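Local coordinates for orotidine 5'-phosphate decarboxylase (Methanocaldococcus jannaschii, PDB 4LUI), which probably catalyses the decarboxylation of orotidine 5'-monophosphate to uridine 5'-monophosphate, the last step of de novo UMP synthesis, and works as a homodimer, at residues Pro22-Ala27 with Val208-Ala213; Phe80-Ile85 with Ile103-Phe108; Ala87-Ile92 with Lys115-Val120; Leu181-Pro186 with Glu204-Ile209. All coordinates share one frame; numbering follows the deposited sequence.

Contact 1: Pro22-Ala27 with Val208-Ala213; sequences PKLMLA and VIVGRA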
loop_
_atom_site.group_PDB
_atom_site.type_symbol
_atom_site.label_atom_id
_atom_site.label_comp_id
_atom_site.label_asym_id
_atom_site.label_seq_id
_atom_site.Cartn_x
_atom_site.Cartn_y
_atom_site.Cartn_z
ATOM N N PRO B 22 -22.877 5.562 -15.225
ATOM C CA PRO B 22 -21.892 5.640 -14.140
ATOM C C PRO B 22 -21.085 6.935 -14.152
ATOM O O PRO B 22 -21.042 7.650 -15.158
ATOM C CB PRO B 22 -20.978 4.434 -14.397
ATOM C CG PRO B 22 -21.171 4.096 -15.828
ATOM C CD PRO B 22 -22.596 4.450 -16.149
ATOM N N LYS B 23 -20.466 7.233 -13.014
ATOM C CA LYS B 23 -19.580 8.377 -12.886
ATOM C C LYS B 23 -18.240 8.071 -13.561
ATOM O O LYS B 23 -17.840 6.916 -13.665
ATOM C CB LYS B 23 -19.374 8.706 -11.410
ATOM C CG LYS B 23 -20.649 9.254 -10.756
ATOM C CD LYS B 23 -20.450 9.571 -9.287
ATOM C CE LYS B 23 -20.683 8.358 -8.417
ATOM N NZ LYS B 23 -20.708 8.731 -6.966
ATOM N N LEU B 24 -17.557 9.109 -14.032
ATOM C CA LEU B 24 -16.257 8.935 -14.662
ATOM C C LEU B 24 -15.147 9.297 -13.683
ATOM O O LEU B 24 -15.093 10.421 -13.179
ATOM C CB LEU B 24 -16.156 9.800 -15.923
ATOM C CG LEU B 24 -14.790 9.838 -16.604
ATOM C CD1 LEU B 24 -14.394 8.445 -17.092
ATOM C CD2 LEU B 24 -14.821 10.829 -17.768
ATOM N N MET B 25 -14.267 8.337 -13.411
ATOM C CA MET B 25 -13.160 8.539 -12.487
ATOM C C MET B 25 -11.864 8.510 -13.263
ATOM O O MET B 25 -11.571 7.530 -13.942
ATOM C CB MET B 25 -13.148 7.446 -11.407
ATOM C CG MET B 25 -11.983 7.592 -10.419
ATOM S SD MET B 25 -11.974 6.277 -9.183
ATOM C CE MET B 25 -13.453 6.670 -8.269
ATOM N N LEU B 26 -11.091 9.588 -13.171
ATOM C CA LEU B 26 -9.790 9.640 -13.827
ATOM C C LEU B 26 -8.717 9.023 -12.940
ATOM O O LEU B 26 -8.549 9.459 -11.796
ATOM C CB LEU B 26 -9.414 11.105 -14.151
ATOM C CG LEU B 26 -7.979 11.334 -14.663
ATOM C CD1 LEU B 26 -7.750 10.588 -15.974
ATOM C CD2 LEU B 26 -7.670 12.828 -14.819
ATOM N N ALA B 27 -7.999 8.024 -13.459
ATOM C CA ALA B 27 -6.825 7.501 -12.763
ATOM C C ALA B 27 -5.641 8.380 -13.151
ATOM O O ALA B 27 -5.094 8.255 -14.250
ATOM C CB ALA B 27 -6.565 6.014 -13.124
ATOM N N VAL B 208 -16.737 4.288 -13.556
ATOM C CA VAL B 208 -15.807 3.668 -14.488
ATOM C C VAL B 208 -14.512 4.468 -14.491
ATOM O O VAL B 208 -14.526 5.703 -14.439
ATOM C CB VAL B 208 -16.362 3.543 -15.931
ATOM C CG1 VAL B 208 -17.450 2.474 -15.998
ATOM C CG2 VAL B 208 -16.877 4.892 -16.440
ATOM N N ILE B 209 -13.402 3.748 -14.533
ATOM C CA ILE B 209 -12.078 4.364 -14.496
ATOM C C ILE B 209 -11.509 4.475 -15.901
ATOM O O ILE B 209 -11.545 3.520 -16.676
ATOM C CB ILE B 209 -11.090 3.522 -13.691
ATOM C CG1 ILE B 209 -11.596 3.274 -12.269
ATOM C CG2 ILE B 209 -9.720 4.196 -13.644
ATOM C CD1 ILE B 209 -10.752 2.231 -11.541
ATOM N N VAL B 210 -10.958 5.639 -16.213
ATOM C CA VAL B 210 -10.149 5.826 -17.417
ATOM C C VAL B 210 -8.850 6.467 -16.965
ATOM O O VAL B 210 -8.857 7.350 -16.102
ATOM C CB VAL B 210 -10.865 6.716 -18.450
ATOM C CG1 VAL B 210 -9.982 6.971 -19.665
ATOM C CG2 VAL B 210 -12.190 6.073 -18.874
ATOM N N GLY B 211 -7.741 6.009 -17.529
ATOM C CA GLY B 211 -6.435 6.491 -17.120
ATOM C C GLY B 211 -5.623 7.064 -18.267
ATOM O O GLY B 211 -5.840 8.208 -18.701
ATOM N N ARG B 212 -4.695 6.259 -18.777
ATOM C CA ARG B 212 -3.698 6.734 -19.738
ATOM C C ARG B 212 -4.277 7.343 -21.012
ATOM O O ARG B 212 -3.666 8.222 -21.604
ATOM C CB ARG B 212 -2.686 5.629 -20.095
ATOM C CG ARG B 212 -3.313 4.342 -20.592
ATOM C CD ARG B 212 -2.250 3.279 -20.878
ATOM N NE ARG B 212 -1.332 3.724 -21.926
ATOM C CZ ARG B 212 -0.567 2.912 -22.651
ATOM N NH1 ARG B 212 -0.600 1.602 -22.445
ATOM N NH2 ARG B 212 0.230 3.411 -23.587
ATOM N N ALA B 213 -5.457 6.884 -21.427
ATOM C CA ALA B 213 -6.062 7.396 -22.653
ATOM C C ALA B 213 -6.408 8.879 -22.506
ATOM O O ALA B 213 -6.511 9.602 -23.493
ATOM C CB ALA B 213 -7.294 6.569 -23.034
#
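Met25 lies beside Ile209 in a parallel strand pair, with Leu24 facing Val208 and Leu26 facing Val210. Strand 23-27 and strand 208-210 run at 35° to each other, and their axes come within 4.8 Å. Four backbone hydrogen bonds form a ladder. Val208 N donates to Lys23 O, and Met25 N donates to Val208 O at 2.8 Å. Val210 N then donates to Met25 O, and Ala27 N to Val210 O at 2.9 Å. Ile209 CA adds a CA-H...O contact to Met25 O at 3.3 Å. These are the first and last strands of the TIM barrel, and their pairing closes it. Side chains alternate between the two faces of the sheet. On the outer face, toward helix 220-230, Leu24 CD1 sits 3.7 Å from Val210 CG2. Leu24 turns CG anti to its own N (chi1 173°), and CD1 leans across to the valine. Further back, Pro22 CG touches Val208 CG1 at 4.1 Å. On the barrel interior, Ala27 CB meets the CG2 branch of Ile209 at 3.7 Å. Met25 SD lies more loosely against Ile209 CG1, at 4.3 Å. Beyond the strand, Gly211 is the N-cap of helix 212-215. Gly211 and Arg212 are predicted substrate-binding residues.

Contact 2: Phe80-Ile85 with Ile103-Phe108; sequences FKVADI and IIVHGF
Val82 and His106 share the main polar link of this contact. His106 N donates to Val82 O at 2.9 Å. One step back, Val82 N donates to Ile104 O at 3.2 Å. Val82 O also accepts from a water at 2.8 Å. The same water donates to His106 O and so bridges the two strand ends. The pairing is parallel, with Val82 opposite Val105. It joins the two strands of a beta-alpha-beta crossover, strand 75-82, helix 86-97 and strand 102-106, in the TIM barrel. Apolar contacts lie under helices 86-97 and 111-124. Val82 CG2 meets Ile103 CD1 at 3.6 Å, the two side chains crossing at about a right angle. Val82 CB rests on Val105 CG1 at 3.8 Å. Contacts round the His106 ring come next. Its CD2 approaches Lys81 O at 3.4 Å, with the oxygen at the ring edge. Lys81 CB lies beside the same carbon. A bend at chi2 (-53°) leads the lysine chain along the ring, with Lys81 CD 3.9 Å from His106 NE2. Phe108 CE1 sits over the centre of the imidazole, 3.3 Å above its plane. Several groups reach across the dimer interface. Lys81, the predicted proton donor, forms salt bridges with Asp79 of its own chain and with Asp84 of the second subunit. His106 NE2 is hydrogen-bonded to Ala83 O of that subunit, and the two Phe108 rings stack across the dimer.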
loop_
_atom_site.group_PDB
_atom_site.type_symbol
_atom_site.label_atom_id
_atom_site.label_comp_id
_atom_site.label_asym_id
_atom_site.label_seq_id
_atom_site.Cartn_x
_atom_site.Cartn_y
_atom_site.Cartn_z
ATOM N N PHE B 80 -4.410 3.851 -2.221
ATOM C CA PHE B 80 -3.218 3.564 -1.425
ATOM C C PHE B 80 -3.132 2.098 -1.003
ATOM O O PHE B 80 -2.190 1.709 -0.297
ATOM C CB PHE B 80 -3.215 4.450 -0.187
ATOM C CG PHE B 80 -2.819 5.877 -0.455
ATOM C CD1 PHE B 80 -2.503 6.308 -1.737
ATOM C CD2 PHE B 80 -2.758 6.788 0.590
ATOM C CE1 PHE B 80 -2.129 7.641 -1.979
ATOM C CE2 PHE B 80 -2.374 8.112 0.366
ATOM C CZ PHE B 80 -2.066 8.543 -0.925
ATOM N N LYS B 81 -4.105 1.305 -1.438
ATOM C CA LYS B 81 -4.082 -0.144 -1.205
ATOM C C LYS B 81 -3.720 -0.491 0.245
ATOM O O LYS B 81 -2.868 -1.356 0.484
ATOM C CB LYS B 81 -3.056 -0.814 -2.137
ATOM C CG LYS B 81 -3.358 -0.683 -3.638
ATOM C CD LYS B 81 -4.761 -1.157 -3.979
ATOM C CE LYS B 81 -4.898 -1.499 -5.473
ATOM N NZ LYS B 81 -4.705 -0.295 -6.341
ATOM N N VAL B 82 -4.346 0.190 1.200
ATOM C CA VAL B 82 -3.921 0.130 2.599
ATOM C C VAL B 82 -3.973 -1.317 3.085
ATOM O O VAL B 82 -4.975 -2.010 2.885
ATOM C CB VAL B 82 -4.812 1.006 3.501
ATOM C CG1 VAL B 82 -4.240 1.058 4.895
ATOM C CG2 VAL B 82 -4.923 2.427 2.925
ATOM N N ALA B 83 -2.886 -1.773 3.691
ATOM C CA ALA B 83 -2.725 -3.192 3.938
ATOM C C ALA B 83 -1.829 -3.446 5.139
ATOM O O ALA B 83 -0.894 -4.238 5.062
ATOM C CB ALA B 83 -2.157 -3.877 2.684
ATOM N N ASP B 84 -2.126 -2.779 6.254
ATOM C CA ASP B 84 -1.351 -2.947 7.480
ATOM C C ASP B 84 -2.229 -3.344 8.676
ATOM O O ASP B 84 -3.414 -3.628 8.521
ATOM C CB ASP B 84 -0.544 -1.669 7.778
ATOM C CG ASP B 84 0.845 -1.961 8.310
ATOM O OD1 ASP B 84 0.951 -2.698 9.318
ATOM O OD2 ASP B 84 1.828 -1.460 7.707
ATOM N N ILE B 85 -1.622 -3.385 9.857
ATOM C CA ILE B 85 -2.344 -3.688 11.089
ATOM C C ILE B 85 -3.260 -2.518 11.436
ATOM O O ILE B 85 -3.063 -1.414 10.942
ATOM C CB ILE B 85 -1.375 -3.952 12.254
ATOM C CG1 ILE B 85 -0.581 -2.687 12.619
ATOM C CG2 ILE B 85 -0.460 -5.122 11.917
ATOM C CD1 ILE B 85 0.379 -2.903 13.769
ATOM N N ILE B 103 -10.548 6.672 0.501
ATOM C CA ILE B 103 -9.312 5.912 0.498
ATOM C C ILE B 103 -9.602 4.452 0.149
ATOM O O ILE B 103 -10.628 3.893 0.569
ATOM C CB ILE B 103 -8.589 6.064 1.868
ATOM C CG1 ILE B 103 -7.201 5.422 1.840
ATOM C CG2 ILE B 103 -9.445 5.522 3.019
ATOM C CD1 ILE B 103 -6.436 5.663 3.146
ATOM N N ILE B 104 -8.713 3.852 -0.647
ATOM C CA ILE B 104 -8.867 2.468 -1.074
ATOM C C ILE B 104 -8.005 1.559 -0.200
ATOM O O ILE B 104 -6.808 1.817 -0.009
ATOM C CB ILE B 104 -8.519 2.302 -2.576
ATOM C CG1 ILE B 104 -9.570 3.031 -3.424
ATOM C CG2 ILE B 104 -8.446 0.826 -2.953
ATOM C CD1 ILE B 104 -9.191 3.188 -4.890
ATOM N N VAL B 105 -8.638 0.520 0.346
ATOM C CA VAL B 105 -7.987 -0.424 1.251
ATOM C C VAL B 105 -8.097 -1.864 0.736
ATOM O O VAL B 105 -9.019 -2.202 -0.013
ATOM C CB VAL B 105 -8.593 -0.345 2.669
ATOM C CG1 VAL B 105 -8.642 1.119 3.130
ATOM C CG2 VAL B 105 -10.000 -0.942 2.700
ATOM N N HIS B 106 -7.139 -2.704 1.117
ATOM C CA HIS B 106 -7.266 -4.143 0.884
ATOM C C HIS B 106 -8.119 -4.767 1.965
ATOM O O HIS B 106 -8.034 -4.383 3.130
ATOM C CB HIS B 106 -5.893 -4.836 0.876
ATOM C CG HIS B 106 -5.226 -4.841 -0.467
ATOM N ND1 HIS B 106 -5.722 -5.549 -1.539
ATOM C CD2 HIS B 106 -4.093 -4.241 -0.903
ATOM C CE1 HIS B 106 -4.924 -5.387 -2.582
ATOM N NE2 HIS B 106 -3.939 -4.582 -2.227
ATOM N N GLY B 107 -8.966 -5.711 1.575
ATOM C CA GLY B 107 -9.696 -6.504 2.543
ATOM C C GLY B 107 -8.913 -7.734 2.983
ATOM O O GLY B 107 -9.250 -8.345 4.010
ATOM N N PHE B 108 -7.882 -8.122 2.222
ATOM C CA PHE B 108 -7.202 -9.391 2.533
ATOM C C PHE B 108 -6.509 -9.418 3.893
ATOM O O PHE B 108 -6.293 -10.491 4.455
ATOM C CB PHE B 108 -6.303 -9.920 1.380
ATOM C CG PHE B 108 -4.971 -9.225 1.228
ATOM C CD1 PHE B 108 -4.761 -8.323 0.197
ATOM C CD2 PHE B 108 -3.899 -9.530 2.064
ATOM C CE1 PHE B 108 -3.499 -7.709 0.021
ATOM C CE2 PHE B 108 -2.658 -8.903 1.901
ATOM C CZ PHE B 108 -2.472 -7.989 0.883
HETATM O O HOH W 1 -6.571 -2.856 5.033
#

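Contact 3: Ala87-Ile92 with Lys115-Val120; sequences ATNEKI and KAVQDV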
loop_
_atom_site.group_PDB
_atom_site.type_symbol
_atom_site.label_atom_id
_atom_site.label_comp_id
_atom_site.label_asym_id
_atom_site.label_seq_id
_atom_site.Cartn_x
_atom_site.Cartn_y
_atom_site.Cartn_z
ATOM N N ALA B 87 -3.576 -0.338 13.911
ATOM C CA ALA B 87 -2.969 0.905 14.394
ATOM C C ALA B 87 -2.325 1.705 13.260
ATOM O O ALA B 87 -2.459 2.925 13.186
ATOM C CB ALA B 87 -1.950 0.616 15.480
ATOM N N THR B 88 -1.615 1.018 12.380
ATOM C CA THR B 88 -0.965 1.702 11.275
ATOM C C THR B 88 -1.979 2.156 10.221
ATOM O O THR B 88 -1.871 3.260 9.678
ATOM C CB THR B 88 0.128 0.827 10.672
ATOM O OG1 THR B 88 1.123 0.601 11.677
ATOM C CG2 THR B 88 0.790 1.516 9.474
ATOM N N ASN B 89 -2.959 1.304 9.930
ATOM C CA ASN B 89 -4.032 1.674 9.012
ATOM C C ASN B 89 -4.725 2.950 9.463
ATOM O O ASN B 89 -5.039 3.819 8.635
ATOM C CB ASN B 89 -5.070 0.547 8.876
ATOM C CG ASN B 89 -4.706 -0.466 7.822
ATOM O OD1 ASN B 89 -3.538 -0.604 7.451
ATOM N ND2 ASN B 89 -5.703 -1.185 7.323
ATOM N N GLU B 90 -4.967 3.061 10.771
ATOM C CA GLU B 90 -5.622 4.244 11.323
ATOM C C GLU B 90 -4.793 5.513 11.055
ATOM O O GLU B 90 -5.326 6.542 10.632
ATOM C CB GLU B 90 -5.890 4.075 12.818
ATOM C CG GLU B 90 -6.343 5.354 13.485
ATOM C CD GLU B 90 -6.523 5.195 14.975
ATOM O OE1 GLU B 90 -6.149 4.126 15.505
ATOM O OE2 GLU B 90 -7.034 6.142 15.613
ATOM N N LYS B 91 -3.487 5.426 11.280
ATOM C CA LYS B 91 -2.595 6.561 11.069
ATOM C C LYS B 91 -2.531 6.967 9.595
ATOM O O LYS B 91 -2.554 8.154 9.275
ATOM C CB LYS B 91 -1.185 6.242 11.587
ATOM C CG LYS B 91 -1.114 6.083 13.095
ATOM C CD LYS B 91 0.276 5.657 13.541
ATOM C CE LYS B 91 0.297 5.310 15.019
ATOM N NZ LYS B 91 1.596 4.692 15.403
ATOM N N ILE B 92 -2.429 5.980 8.707
ATOM C CA ILE B 92 -2.454 6.235 7.263
ATOM C C ILE B 92 -3.779 6.895 6.862
ATOM O O ILE B 92 -3.791 7.872 6.113
ATOM C CB ILE B 92 -2.227 4.941 6.453
ATOM C CG1 ILE B 92 -0.801 4.434 6.683
ATOM C CG2 ILE B 92 -2.453 5.207 4.956
ATOM C CD1 ILE B 92 -0.521 3.056 6.091
ATOM N N LYS B 115 -11.900 -1.972 9.352
ATOM C CA LYS B 115 -12.651 -1.203 10.351
ATOM C C LYS B 115 -11.864 -0.001 10.880
ATOM O O LYS B 115 -12.425 1.072 11.100
ATOM C CB LYS B 115 -13.053 -2.121 11.511
ATOM C CG LYS B 115 -14.253 -3.014 11.225
ATOM C CD LYS B 115 -14.590 -3.868 12.452
ATOM C CE LYS B 115 -15.981 -4.489 12.374
ATOM N NZ LYS B 115 -17.055 -3.450 12.386
ATOM N N ALA B 116 -10.561 -0.181 11.079
ATOM C CA ALA B 116 -9.711 0.910 11.555
ATOM C C ALA B 116 -9.764 2.110 10.615
ATOM O O ALA B 116 -9.841 3.257 11.059
ATOM C CB ALA B 116 -8.274 0.428 11.738
ATOM N N VAL B 117 -9.727 1.841 9.315
ATOM C CA VAL B 117 -9.856 2.908 8.325
ATOM C C VAL B 117 -11.274 3.493 8.334
ATOM O O VAL B 117 -11.443 4.713 8.327
ATOM C CB VAL B 117 -9.512 2.405 6.932
ATOM C CG1 VAL B 117 -9.647 3.523 5.921
ATOM C CG2 VAL B 117 -8.085 1.874 6.929
ATOM N N GLN B 118 -12.284 2.622 8.381
ATOM C CA GLN B 118 -13.676 3.066 8.436
ATOM C C GLN B 118 -13.964 3.990 9.609
ATOM O O GLN B 118 -14.674 4.988 9.466
ATOM C CB GLN B 118 -14.608 1.859 8.518
ATOM C CG GLN B 118 -14.715 1.072 7.239
ATOM C CD GLN B 118 -15.752 -0.012 7.375
ATOM O OE1 GLN B 118 -15.533 -1.002 8.072
ATOM N NE2 GLN B 118 -16.913 0.190 6.756
ATOM N N ASP B 119 -13.416 3.656 10.771
ATOM C CA ASP B 119 -13.656 4.450 11.966
ATOM C C ASP B 119 -13.154 5.885 11.791
ATOM O O ASP B 119 -13.802 6.833 12.241
ATOM C CB ASP B 119 -13.048 3.784 13.200
ATOM C CG ASP B 119 -13.824 2.541 13.637
ATOM O OD1 ASP B 119 -14.909 2.268 13.071
ATOM O OD2 ASP B 119 -13.352 1.841 14.559
ATOM N N VAL B 120 -12.021 6.042 11.115
ATOM C CA VAL B 120 -11.489 7.368 10.821
ATOM C C VAL B 120 -12.386 8.074 9.813
ATOM O O VAL B 120 -12.756 9.245 10.002
ATOM C CB VAL B 120 -10.056 7.282 10.243
ATOM C CG1 VAL B 120 -9.580 8.649 9.700
ATOM C CG2 VAL B 120 -9.104 6.749 11.288
#
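Torsions set which atoms of Asn89 and Val117 meet. Asn89 places CG anti to its carbonyl carbon (chi1 -87°). This turn brings ND2 to 3.9 Å from Val117 CG2, while CB, carried there by the helix, touches the same methyl at 3.8 Å. The two side chains cross at a slant. Val117 has CG1 anti to its N (chi1 -180°), which leaves CG2 beside that N and facing the asparagine. Glu90 is extended, and its CG meets Val120 CG2 at 3.8 Å, with the side chains about perpendicular. The same valine methyl also lies 3.8 Å from Glu90 O. Ala116 fills the middle of the interface. Its CB lies 4.3 Å from Asn89 CB and at the same range from Glu90 N. The CA atoms of Glu90 and Ala116, 5.3 Å apart, are the closest CA pair of the two segments. Helices 86-97 and 111-124 are neighbours in the outer layer of the TIM barrel. Their local axes come within 8.0 Å and cross at -33°. The small side chain of Ala116 is consistent with this close spacing. No hydrogen bond links the two segments, so they meet through van der Waals contact. The polar end of Asn89 is satisfied elsewhere: OD1 accepts from Asp84 N, and ND2 donates to Ser113 O. These two bonds fix the amide's rotation and tie the loop after strand 75-82 to the start of helix 111-124.

Contact 4: Leu181-Pro186 with Glu204-Ile209; sequences LPVITP and ENDYVI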
loop_
_atom_site.group_PDB
_atom_site.type_symbol
_atom_site.label_atom_id
_atom_site.label_comp_id
_atom_site.label_asym_id
_atom_site.label_seq_id
_atom_site.Cartn_x
_atom_site.Cartn_y
_atom_site.Cartn_z
ATOM N N LEU B 181 -23.047 -3.160 -3.462
ATOM C CA LEU B 181 -22.424 -1.879 -3.184
ATOM C C LEU B 181 -21.988 -1.261 -4.503
ATOM O O LEU B 181 -21.823 -1.977 -5.498
ATOM C CB LEU B 181 -21.174 -2.086 -2.318
ATOM C CG LEU B 181 -21.458 -2.510 -0.880
ATOM C CD1 LEU B 181 -20.188 -2.979 -0.212
ATOM C CD2 LEU B 181 -22.083 -1.352 -0.112
ATOM N N PRO B 182 -21.778 0.065 -4.516
ATOM C CA PRO B 182 -21.147 0.686 -5.686
ATOM C C PRO B 182 -19.820 0.021 -6.052
ATOM O O PRO B 182 -19.051 -0.382 -5.170
ATOM C CB PRO B 182 -20.901 2.122 -5.220
ATOM C CG PRO B 182 -22.017 2.371 -4.249
ATOM C CD PRO B 182 -22.153 1.067 -3.504
ATOM N N VAL B 183 -19.567 -0.089 -7.353
ATOM C CA VAL B 183 -18.346 -0.685 -7.858
ATOM C C VAL B 183 -17.594 0.367 -8.648
ATOM O O VAL B 183 -18.207 1.188 -9.355
ATOM C CB VAL B 183 -18.655 -1.875 -8.784
ATOM C CG1 VAL B 183 -17.367 -2.534 -9.248
ATOM C CG2 VAL B 183 -19.508 -2.885 -8.054
ATOM N N ILE B 184 -16.274 0.343 -8.494
ATOM C CA ILE B 184 -15.339 1.167 -9.248
ATOM C C ILE B 184 -14.540 0.198 -10.128
ATOM O O ILE B 184 -13.868 -0.702 -9.617
ATOM C CB ILE B 184 -14.404 1.898 -8.286
ATOM C CG1 ILE B 184 -15.222 2.844 -7.393
ATOM C CG2 ILE B 184 -13.338 2.661 -9.041
ATOM C CD1 ILE B 184 -14.500 3.244 -6.101
ATOM N N THR B 185 -14.644 0.358 -11.443
ATOM C CA THR B 185 -14.121 -0.643 -12.372
ATOM C C THR B 185 -13.618 0.025 -13.659
ATOM O O THR B 185 -14.085 1.100 -14.025
ATOM C CB THR B 185 -15.218 -1.690 -12.688
ATOM O OG1 THR B 185 -14.634 -2.838 -13.314
ATOM C CG2 THR B 185 -16.297 -1.120 -13.599
ATOM N N PRO B 186 -12.653 -0.593 -14.356
ATOM C CA PRO B 186 -12.211 0.080 -15.586
ATOM C C PRO B 186 -13.305 0.161 -16.636
ATOM O O PRO B 186 -14.040 -0.803 -16.840
ATOM C CB PRO B 186 -11.081 -0.825 -16.089
ATOM C CG PRO B 186 -10.565 -1.474 -14.859
ATOM C CD PRO B 186 -11.787 -1.733 -14.013
ATOM N N GLU B 204 -25.744 4.917 -11.737
ATOM C CA GLU B 204 -25.232 6.257 -11.451
ATOM C C GLU B 204 -24.424 6.314 -10.161
ATOM O O GLU B 204 -23.744 7.310 -9.887
ATOM C CB GLU B 204 -26.374 7.291 -11.439
ATOM C CG GLU B 204 -27.247 7.281 -10.194
ATOM C CD GLU B 204 -28.410 6.318 -10.299
ATOM O OE1 GLU B 204 -28.374 5.426 -11.176
ATOM O OE2 GLU B 204 -29.370 6.465 -9.510
ATOM N N ASN B 205 -24.480 5.241 -9.373
ATOM C CA ASN B 205 -23.650 5.162 -8.179
ATOM C C ASN B 205 -22.359 4.379 -8.364
ATOM O O ASN B 205 -21.508 4.359 -7.473
ATOM C CB ASN B 205 -24.456 4.624 -7.009
ATOM C CG ASN B 205 -25.531 5.592 -6.580
ATOM O OD1 ASN B 205 -25.244 6.757 -6.285
ATOM N ND2 ASN B 205 -26.774 5.143 -6.591
ATOM N N ASP B 206 -22.200 3.756 -9.528
ATOM C CA ASP B 206 -20.925 3.120 -9.871
ATOM C C ASP B 206 -19.980 4.120 -10.539
ATOM O O ASP B 206 -20.399 5.213 -10.936
ATOM C CB ASP B 206 -21.162 1.929 -10.804
ATOM C CG ASP B 206 -22.036 0.856 -10.170
ATOM O OD1 ASP B 206 -21.857 0.571 -8.970
ATOM O OD2 ASP B 206 -22.901 0.303 -10.875
ATOM N N TYR B 207 -18.708 3.745 -10.650
ATOM C CA TYR B 207 -17.721 4.557 -11.358
ATOM C C TYR B 207 -17.013 3.705 -12.397
ATOM O O TYR B 207 -16.704 2.533 -12.144
ATOM C CB TYR B 207 -16.630 5.065 -10.412
ATOM C CG TYR B 207 -17.051 5.919 -9.240
ATOM C CD1 TYR B 207 -17.685 5.355 -8.128
ATOM C CD2 TYR B 207 -16.750 7.277 -9.210
ATOM C CE1 TYR B 207 -18.042 6.131 -7.038
ATOM C CE2 TYR B 207 -17.101 8.064 -8.118
ATOM C CZ TYR B 207 -17.740 7.478 -7.034
ATOM O OH TYR B 207 -18.098 8.245 -5.949
ATOM N N VAL B 208 -16.737 4.288 -13.556
ATOM C CA VAL B 208 -15.807 3.668 -14.488
ATOM C C VAL B 208 -14.512 4.468 -14.491
ATOM O O VAL B 208 -14.526 5.703 -14.439
ATOM C CB VAL B 208 -16.362 3.543 -15.931
ATOM C CG1 VAL B 208 -17.450 2.474 -15.998
ATOM C CG2 VAL B 208 -16.877 4.892 -16.440
ATOM N N ILE B 209 -13.402 3.748 -14.533
ATOM C CA ILE B 209 -12.078 4.364 -14.496
ATOM C C ILE B 209 -11.509 4.475 -15.901
ATOM O O ILE B 209 -11.545 3.520 -16.676
ATOM C CB ILE B 209 -11.090 3.522 -13.691
ATOM C CG1 ILE B 209 -11.596 3.274 -12.269
ATOM C CG2 ILE B 209 -9.720 4.196 -13.644
ATOM C CD1 ILE B 209 -10.752 2.231 -11.541
#
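Ile184 and Tyr207 lie side by side on parallel strands 183-186 and 207-210, the seventh and eighth of the TIM barrel. Both point into the barrel. From CB, Ile184 divides into two branches that find different partners. CG1 lies 3.6 Å from Tyr207 CD1 and 4.0 Å from Tyr207 CB. The tip, Ile184 CD1, continues from CG1 and lies 4.3 Å from Tyr207 CD1. CG2, anti to the isoleucine's own N, turns the other way and meets Ile209 CD1 at 3.6 Å. The side chain thus touches both inward-facing residues of the last strand. Tyr207 OH reaches on to Glu75, to which it is hydrogen-bonded. The backbone pairs by three hydrogen bonds: Tyr207 N to Val183 O, Thr185 N to Tyr207 O, and Ile209 N to Thr185 O at 2.8 Å. Pro186 ends strand 183-186 and belongs to the predicted substrate-binding residues. At the opposite end a side chain extends the ladder. Asp206 OD1 takes the place of a backbone acceptor, and its second oxygen, OD2, forms a salt bridge with Lys176. Pro182 CB packs against Asn205 O at 3.2 Å. Val183 N reaches Asp206 OD1 at 2.9 Å on the anti side, 33° out of the carboxylate plane.

In the fold
From the N terminus, residues 22-27 form the first barrel strand. Contact 1 joins it to the last strand, 181 residues on, and closes the longest loop. Contacts 2 and 3 both fall within that loop. Contact 2 pairs the third and fourth strands and closes a loop of 17 residues that holds helix 86-97. Contact 3 packs the helices that follow them and closes one of 22 residues that includes strand 102-106. Their segments alternate along the chain, so these two cross. Contact 4 comes later, in series with both, and closes a loop of 17 residues without helix or strand. It shares Val208 and Ile209 with contact 1, on the same strand.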